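Local coordinates for protein putative cyclohexadienyl dehydrogenase and ADH prephenate dehydrogenase (Rhizobium meliloti, PDB 4WJI) that probably catalyses the oxidative decarboxylation of prephenate to 4-hydroxyphenylpyruvate in tyrosine biosynthesis, and binds NADP and tyrosine, at residues 91-96 with 155-160. Residues are numbered along the deposited sequence; the frame is centred on the assembly and turned at random.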
loop_
_atom_site.group_PDB
_atom_site.type_symbol
_atom_site.label_atom_id
_atom_site.label_comp_id
_atom_site.label_asym_id
_atom_site.label_seq_id
_atom_site.Cartn_x
_atom_site.Cartn_y
_atom_site.Cartn_z
ATOM N N GLY A 91 -24.406 -17.005 -31.663
ATOM C CA GLY A 91 -22.982 -17.352 -31.528
ATOM C C GLY A 91 -22.095 -16.214 -31.009
ATOM O O GLY A 91 -20.890 -16.392 -30.890
ATOM N N ALA A 92 -22.690 -15.036 -30.730
ATOM C CA ALA A 92 -21.922 -13.963 -30.070
ATOM C C ALA A 92 -21.362 -14.483 -28.744
ATOM O O ALA A 92 -22.011 -15.283 -28.048
ATOM C CB ALA A 92 -22.810 -12.724 -29.840
ATOM N N ILE A 93 -20.180 -13.987 -28.386
ATOM C CA ILE A 93 -19.602 -14.246 -27.066
ATOM C C ILE A 93 -19.771 -12.970 -26.241
ATOM O O ILE A 93 -19.376 -11.885 -26.661
ATOM C CB ILE A 93 -18.116 -14.621 -27.134
ATOM C CG1 ILE A 93 -17.900 -15.877 -27.974
ATOM C CG2 ILE A 93 -17.576 -14.841 -25.720
ATOM C CD1 ILE A 93 -16.461 -16.183 -28.297
ATOM N N VAL A 94 -20.407 -13.120 -25.074
ATOM C CA VAL A 94 -20.577 -12.038 -24.133
ATOM C C VAL A 94 -19.698 -12.297 -22.936
ATOM O O VAL A 94 -19.742 -13.383 -22.349
ATOM C CB VAL A 94 -22.043 -11.879 -23.660
ATOM C CG1 VAL A 94 -22.161 -10.772 -22.625
ATOM C CG2 VAL A 94 -22.922 -11.547 -24.815
ATOM N N THR A 95 -18.858 -11.309 -22.588
ATOM C CA THR A 95 -17.969 -11.427 -21.432
ATOM C C THR A 95 -18.040 -10.128 -20.631
ATOM O O THR A 95 -18.638 -9.140 -21.026
ATOM C CB THR A 95 -16.500 -11.760 -21.854
ATOM O OG1 THR A 95 -15.737 -12.117 -20.702
ATOM C CG2 THR A 95 -15.845 -10.601 -22.552
ATOM N N ASP A 96 -17.495 -10.186 -19.458
ATOM C CA ASP A 96 -17.420 -9.045 -18.606
ATOM C C ASP A 96 -16.085 -9.031 -17.918
ATOM O O ASP A 96 -15.179 -9.893 -18.109
ATOM C CB ASP A 96 -18.556 -9.080 -17.578
ATOM C CG ASP A 96 -18.210 -9.956 -16.381
ATOM O OD1 ASP A 96 -17.880 -11.126 -16.637
ATOM O OD2 ASP A 96 -18.230 -9.489 -15.176
ATOM N N GLU A 155 -16.897 -24.824 -25.319
ATOM C CA GLU A 155 -15.464 -24.833 -25.003
ATOM C C GLU A 155 -14.678 -24.049 -26.023
ATOM O O GLU A 155 -13.592 -23.525 -25.708
ATOM C CB GLU A 155 -14.898 -26.271 -24.785
ATOM C CG GLU A 155 -15.382 -26.940 -23.482
ATOM C CD GLU A 155 -14.888 -26.313 -22.164
ATOM O OE1 GLU A 155 -13.762 -25.755 -22.108
ATOM O OE2 GLU A 155 -15.628 -26.411 -21.148
ATOM N N GLU A 156 -15.222 -23.900 -27.231
ATOM C CA GLU A 156 -14.547 -23.088 -28.231
ATOM C C GLU A 156 -14.652 -21.604 -27.870
ATOM O O GLU A 156 -13.672 -20.879 -28.033
ATOM C CB GLU A 156 -15.060 -23.355 -29.638
ATOM C CG GLU A 156 -14.096 -22.883 -30.734
ATOM C CD GLU A 156 -14.567 -21.667 -31.482
ATOM O OE1 GLU A 156 -15.726 -21.248 -31.271
ATOM O OE2 GLU A 156 -13.775 -21.140 -32.300
ATOM N N ALA A 157 -15.794 -21.175 -27.367
ATOM C CA ALA A 157 -15.955 -19.804 -26.883
ATOM C C ALA A 157 -14.949 -19.504 -25.741
ATOM O O ALA A 157 -14.281 -18.463 -25.739
ATOM C CB ALA A 157 -17.410 -19.553 -26.452
ATOM N N VAL A 158 -14.812 -20.440 -24.806
ATOM C CA VAL A 158 -13.885 -20.256 -23.691
ATOM C C VAL A 158 -12.451 -20.146 -24.258
ATOM O O VAL A 158 -11.705 -19.289 -23.869
ATOM C CB VAL A 158 -14.002 -21.382 -22.629
ATOM C CG1 VAL A 158 -13.037 -21.140 -21.531
ATOM C CG2 VAL A 158 -15.410 -21.454 -22.066
ATOM N N ALA A 159 -12.072 -21.030 -25.168
ATOM C CA ALA A 159 -10.754 -20.989 -25.786
ATOM C C ALA A 159 -10.488 -19.685 -26.513
ATOM O O ALA A 159 -9.374 -19.174 -26.460
ATOM C CB ALA A 159 -10.589 -22.157 -26.759
ATOM N N ARG A 160 -11.482 -19.135 -27.205
ATOM C CA ARG A 160 -11.263 -17.850 -27.877
ATOM C C ARG A 160 -11.026 -16.703 -26.889
ATOM O O ARG A 160 -10.211 -15.809 -27.146
ATOM C CB ARG A 160 -12.414 -17.490 -28.808
ATOM C CG ARG A 160 -12.528 -18.399 -30.027
ATOM C CD ARG A 160 -13.688 -17.984 -30.910
ATOM N NE ARG A 160 -13.364 -16.801 -31.722
ATOM C CZ ARG A 160 -14.247 -16.183 -32.521
ATOM N NH1 ARG A 160 -15.518 -16.565 -32.504
ATOM N NH2 ARG A 160 -13.875 -15.155 -33.290
#
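Ile93, the first residue of strand 93-96, meets the opening turns of helix 155-167 through Ala157 and Arg160, and it is the one side chain of 91-96 that does so. Ile93 CA and Ala157 CA, the closest such pair across the two segments, are 6.7 Å apart, a separation consistent with the small side chain of the alanine. In Ile93, CG1 is anti to the carbonyl carbon (chi1 -60°) and the chain then runs on extended (chi2 170°), which carries CD1 out to the helix backbone. There Ile93 CD1 sits 3.9 Å from Ala157 CA. It is also 4.0 Å from Ala157 CB, which CG1 approaches just as closely, so the ethyl arm lies against the methyl group and the main chain beside it.

Strand 93-96 belongs to the central sheet of the Rossmann-type nucleotide-binding domain, between the parallel strands 67-70 and 117-123, and helix 155-167 packs against one face of that sheet. Leu67 of strand 67-70 flanks Ile93, while Ala157 also rests on His117 of strand 117-123. About one helical turn on from Ala157, the aliphatic part of Arg160 borders the same terminal methyl, with Arg160 CD 4.2 Å from Ile93 CD1. That methyl stands obliquely to the guanidinium as well, 4.3 Å from Arg160 NH1 to Ile93 CD1. The other terminal nitrogen of the group, NH2, hydrogen-bonds to the carbonyl O of Gln3, near the N-terminus of the chain. No hydrogen bond joins the two segments; the contact is made by van der Waals packing. At the start of the helix, Asp154 OD1 accepts a hydrogen bond from Ala157 N.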